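Pcza361.24 (Amycolatopsis orientalis, PDB 3G2M) probably transfers a methyl group from S-adenosyl-L-methionine to an amine nitrogen of glycopeptide antibiotics during their biosynthesis. Local coordinates at residues A[84-98]-A[106-120]. Numbering follows the deposited sequence.
Sequences GPVLELAAGMGRLTF and EVTALELSTSVLAAF
V86 and E88 supply one edge of a short parallel ladder against 106-110, and all their backbone donors and acceptors are used. V86 N donates to E106 O and E88 N to T108 O, while T108 N returns a bond to V86 O and L110 N an almost straight one to E88 O (2.9 Å, 177° at the hydrogen). Just before the ladder, a water donates to G84 O and accepts from E106 N. The backbone of L87 bonds to T153 and V155 in strand 151-156, and that of V107 to R134 and T136 at strand 135-139. Past the ladder, A91 N reaches L110 O, and G92 N closes on E111 OE1 at 3.0 Å, approaching from above the carboxylate plane. E111 turns back to this amide because its chain bends at chi2 (53°); its other oxygen, OE2, accepts from S113 N (3.1 Å), so both oxygens are held by backbone amides. This is the first beta-alpha-beta unit of a Rossmann-like methyltransferase: the glycine-bearing loop after strand 86-89 and the acidic residue ending strand 107-111 form part of the cofactor site, to which R95 and E111 contribute when S-adenosyl-L-methionine is bound; this chain holds no cofactor. On the side of the sheet bearing E88 and A109, T97 OG1 donates to E88 OE1 (2.6 Å), tying the start of helix 97-101 to the strand. T97 CG2 lies in the plane of the F120 ring at its edge, whereas M93 O sits over the centre of one ring face, 3.8 Å above it. G92 O is the exception to this accounting: buried against V116 CG1 (3.3 Å) and the edge of F120, it has no polar partner. S113, the N-cap of helix 114-125, accepts from V116 N through OG at 3.2 Å.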
# COMPACT_ATOMS: atom_id res chain seq x y z
N GLY A 84 -25.79 17.47 -17.14
CA GLY A 84 -25.86 17.74 -15.70
C GLY A 84 -24.53 18.05 -15.04
O GLY A 84 -23.47 17.85 -15.64
N PRO A 85 -24.58 18.58 -13.80
CA PRO A 85 -23.42 18.89 -12.96
C PRO A 85 -22.49 17.70 -12.70
O PRO A 85 -22.93 16.55 -12.61
CB PRO A 85 -24.06 19.36 -11.65
CG PRO A 85 -25.39 19.90 -12.08
CD PRO A 85 -25.84 18.95 -13.13
N VAL A 86 -21.20 18.01 -12.58
CA VAL A 86 -20.16 17.02 -12.30
C VAL A 86 -19.56 17.31 -10.93
O VAL A 86 -19.28 18.45 -10.60
CB VAL A 86 -19.04 17.05 -13.39
CG1 VAL A 86 -17.93 16.05 -13.09
CG2 VAL A 86 -19.63 16.78 -14.78
N LEU A 87 -19.37 16.27 -10.12
CA LEU A 87 -18.67 16.41 -8.86
C LEU A 87 -17.20 16.05 -9.04
O LEU A 87 -16.87 14.93 -9.43
CB LEU A 87 -19.32 15.54 -7.78
CG LEU A 87 -18.67 15.50 -6.39
CD1 LEU A 87 -18.66 16.88 -5.73
CD2 LEU A 87 -19.39 14.48 -5.53
N GLU A 88 -16.31 17.01 -8.79
CA GLU A 88 -14.87 16.73 -8.83
C GLU A 88 -14.31 16.66 -7.41
O GLU A 88 -14.37 17.63 -6.66
CB GLU A 88 -14.11 17.77 -9.66
CG GLU A 88 -12.62 17.45 -9.79
CD GLU A 88 -11.79 18.60 -10.34
OE1 GLU A 88 -12.37 19.60 -10.81
OE2 GLU A 88 -10.55 18.49 -10.31
N LEU A 89 -13.77 15.50 -7.06
CA LEU A 89 -13.25 15.26 -5.71
C LEU A 89 -11.80 15.67 -5.62
O LEU A 89 -11.01 15.37 -6.53
CB LEU A 89 -13.39 13.78 -5.31
CG LEU A 89 -14.79 13.17 -5.45
CD1 LEU A 89 -14.75 11.65 -5.28
CD2 LEU A 89 -15.78 13.80 -4.47
N ALA A 90 -11.45 16.32 -4.52
CA ALA A 90 -10.10 16.80 -4.23
C ALA A 90 -9.59 17.67 -5.38
O ALA A 90 -8.54 17.41 -5.97
CB ALA A 90 -9.15 15.62 -3.95
N ALA A 91 -10.36 18.72 -5.70
CA ALA A 91 -10.13 19.53 -6.89
C ALA A 91 -8.91 20.45 -6.78
O ALA A 91 -8.46 21.04 -7.77
CB ALA A 91 -11.38 20.34 -7.21
N GLY A 92 -8.38 20.56 -5.57
CA GLY A 92 -7.22 21.40 -5.32
C GLY A 92 -7.54 22.82 -5.72
O GLY A 92 -8.49 23.41 -5.22
N MSE A 93 -6.75 23.35 -6.64
CA MSE A 93 -6.90 24.72 -7.12
C MSE A 93 -7.54 24.84 -8.50
O MSE A 93 -7.61 25.94 -9.06
CB MSE A 93 -5.55 25.39 -7.17
CG MSE A 93 -5.13 25.99 -5.88
SE MSE A 93 -3.55 26.95 -6.36
CE MSE A 93 -4.36 28.59 -7.01
N GLY A 94 -7.99 23.72 -9.05
CA GLY A 94 -8.65 23.71 -10.34
C GLY A 94 -7.76 23.38 -11.52
O GLY A 94 -8.03 23.81 -12.64
N ARG A 95 -6.70 22.62 -11.27
CA ARG A 95 -5.83 22.12 -12.35
C ARG A 95 -6.66 21.42 -13.44
O ARG A 95 -6.38 21.56 -14.63
CB ARG A 95 -4.78 21.17 -11.78
CG ARG A 95 -3.71 20.72 -12.78
CD ARG A 95 -2.84 19.61 -12.19
NE ARG A 95 -3.63 18.48 -11.72
CZ ARG A 95 -3.77 17.33 -12.38
NH1 ARG A 95 -3.16 17.12 -13.54
NH2 ARG A 95 -4.53 16.37 -11.86
N LEU A 96 -7.70 20.69 -13.02
CA LEU A 96 -8.65 20.10 -13.97
C LEU A 96 -9.97 20.86 -14.03
O LEU A 96 -10.66 20.82 -15.05
CB LEU A 96 -8.92 18.62 -13.64
CG LEU A 96 -7.77 17.61 -13.63
CD1 LEU A 96 -8.33 16.22 -13.34
CD2 LEU A 96 -6.99 17.61 -14.93
N THR A 97 -10.33 21.54 -12.94
CA THR A 97 -11.63 22.21 -12.85
C THR A 97 -11.82 23.28 -13.92
O THR A 97 -12.88 23.37 -14.52
CB THR A 97 -11.87 22.86 -11.48
OG1 THR A 97 -11.39 22.00 -10.43
CG2 THR A 97 -13.36 23.14 -11.27
N PHE A 98 -10.79 24.09 -14.15
CA PHE A 98 -10.88 25.17 -15.14
C PHE A 98 -10.98 24.63 -16.58
O PHE A 98 -11.83 25.09 -17.34
CB PHE A 98 -9.75 26.19 -14.96
CG PHE A 98 -9.91 27.05 -13.74
CD1 PHE A 98 -10.70 28.20 -13.78
CD2 PHE A 98 -9.30 26.70 -12.53
CE1 PHE A 98 -10.87 29.00 -12.64
CE2 PHE A 98 -9.47 27.49 -11.39
CZ PHE A 98 -10.25 28.64 -11.45
N GLU A 106 -21.10 22.35 -15.60
CA GLU A 106 -21.34 22.80 -14.24
C GLU A 106 -20.54 21.85 -13.35
O GLU A 106 -20.67 20.63 -13.47
CB GLU A 106 -22.82 22.69 -13.88
CG GLU A 106 -23.73 23.69 -14.58
CD GLU A 106 -25.16 23.57 -14.10
OE1 GLU A 106 -26.01 23.08 -14.88
OE2 GLU A 106 -25.44 23.94 -12.94
N VAL A 107 -19.69 22.40 -12.49
CA VAL A 107 -18.83 21.57 -11.63
C VAL A 107 -18.97 21.96 -10.17
O VAL A 107 -18.89 23.15 -9.82
CB VAL A 107 -17.32 21.63 -12.04
CG1 VAL A 107 -16.49 20.63 -11.22
CG2 VAL A 107 -17.14 21.33 -13.52
N THR A 108 -19.21 20.97 -9.32
CA THR A 108 -19.05 21.12 -7.88
C THR A 108 -17.67 20.58 -7.55
O THR A 108 -17.37 19.41 -7.78
CB THR A 108 -20.14 20.37 -7.09
OG1 THR A 108 -21.42 20.90 -7.44
CG2 THR A 108 -19.93 20.52 -5.58
N ALA A 109 -16.80 21.47 -7.07
CA ALA A 109 -15.42 21.10 -6.78
C ALA A 109 -15.26 20.99 -5.27
O ALA A 109 -15.49 21.94 -4.54
CB ALA A 109 -14.47 22.11 -7.36
N LEU A 110 -14.89 19.79 -4.81
CA LEU A 110 -14.75 19.51 -3.38
C LEU A 110 -13.28 19.48 -2.98
O LEU A 110 -12.48 18.79 -3.60
CB LEU A 110 -15.39 18.15 -3.06
CG LEU A 110 -15.40 17.71 -1.59
CD1 LEU A 110 -16.72 18.10 -0.95
CD2 LEU A 110 -15.17 16.21 -1.46
N GLU A 111 -12.93 20.20 -1.91
CA GLU A 111 -11.54 20.31 -1.51
C GLU A 111 -11.44 20.42 0.01
O GLU A 111 -12.27 21.09 0.65
CB GLU A 111 -10.88 21.51 -2.22
CG GLU A 111 -9.49 21.92 -1.75
CD GLU A 111 -8.49 20.78 -1.73
OE1 GLU A 111 -8.52 19.92 -2.64
OE2 GLU A 111 -7.66 20.74 -0.79
N LEU A 112 -10.44 19.76 0.59
CA LEU A 112 -10.29 19.68 2.03
C LEU A 112 -9.68 20.93 2.67
O LEU A 112 -10.12 21.36 3.74
CB LEU A 112 -9.46 18.45 2.41
CG LEU A 112 -9.31 18.08 3.89
CD1 LEU A 112 -10.65 17.72 4.52
CD2 LEU A 112 -8.32 16.93 4.06
N SER A 113 -8.67 21.49 2.01
CA SER A 113 -7.88 22.58 2.59
C SER A 113 -8.54 23.94 2.38
O SER A 113 -8.92 24.30 1.27
CB SER A 113 -6.48 22.61 1.99
OG SER A 113 -5.82 23.81 2.36
N THR A 114 -8.63 24.69 3.48
CA THR A 114 -9.22 26.03 3.46
C THR A 114 -8.35 27.01 2.67
O THR A 114 -8.87 27.88 1.96
CB THR A 114 -9.42 26.57 4.89
OG1 THR A 114 -8.16 26.57 5.56
CG2 THR A 114 -10.37 25.69 5.67
N SER A 115 -7.03 26.86 2.81
CA SER A 115 -6.08 27.73 2.12
C SER A 115 -6.09 27.48 0.62
O SER A 115 -6.06 28.42 -0.17
CB SER A 115 -4.67 27.56 2.70
OG SER A 115 -4.17 26.26 2.42
N VAL A 116 -6.13 26.20 0.24
CA VAL A 116 -6.24 25.84 -1.18
C VAL A 116 -7.56 26.38 -1.75
O VAL A 116 -7.57 26.97 -2.83
CB VAL A 116 -6.06 24.31 -1.41
CG1 VAL A 116 -6.19 23.96 -2.88
CG2 VAL A 116 -4.69 23.85 -0.90
N LEU A 117 -8.65 26.23 -1.00
CA LEU A 117 -9.95 26.77 -1.40
C LEU A 117 -9.96 28.29 -1.57
O LEU A 117 -10.58 28.81 -2.49
CB LEU A 117 -11.04 26.38 -0.39
CG LEU A 117 -11.65 25.00 -0.58
CD1 LEU A 117 -12.48 24.68 0.63
CD2 LEU A 117 -12.50 24.93 -1.85
N ALA A 118 -9.29 28.98 -0.65
CA ALA A 118 -9.12 30.43 -0.74
C ALA A 118 -8.42 30.83 -2.04
O ALA A 118 -8.88 31.73 -2.74
CB ALA A 118 -8.35 30.94 0.46
N ALA A 119 -7.33 30.13 -2.35
CA ALA A 119 -6.57 30.35 -3.58
C ALA A 119 -7.38 29.99 -4.83
O ALA A 119 -7.23 30.62 -5.88
CB ALA A 119 -5.26 29.57 -3.54
N PHE A 120 -8.24 28.97 -4.71
CA PHE A 120 -9.20 28.63 -5.76
C PHE A 120 -10.19 29.79 -5.99
O PHE A 120 -10.45 30.17 -7.14
CB PHE A 120 -9.95 27.35 -5.41
CG PHE A 120 -10.57 26.64 -6.60
CD1 PHE A 120 -10.60 25.25 -6.64
CD2 PHE A 120 -11.14 27.35 -7.66
CE1 PHE A 120 -11.18 24.58 -7.72
CE2 PHE A 120 -11.71 26.69 -8.75
CZ PHE A 120 -11.73 25.31 -8.77
O HOH W 1 -22.50 20.03 -16.77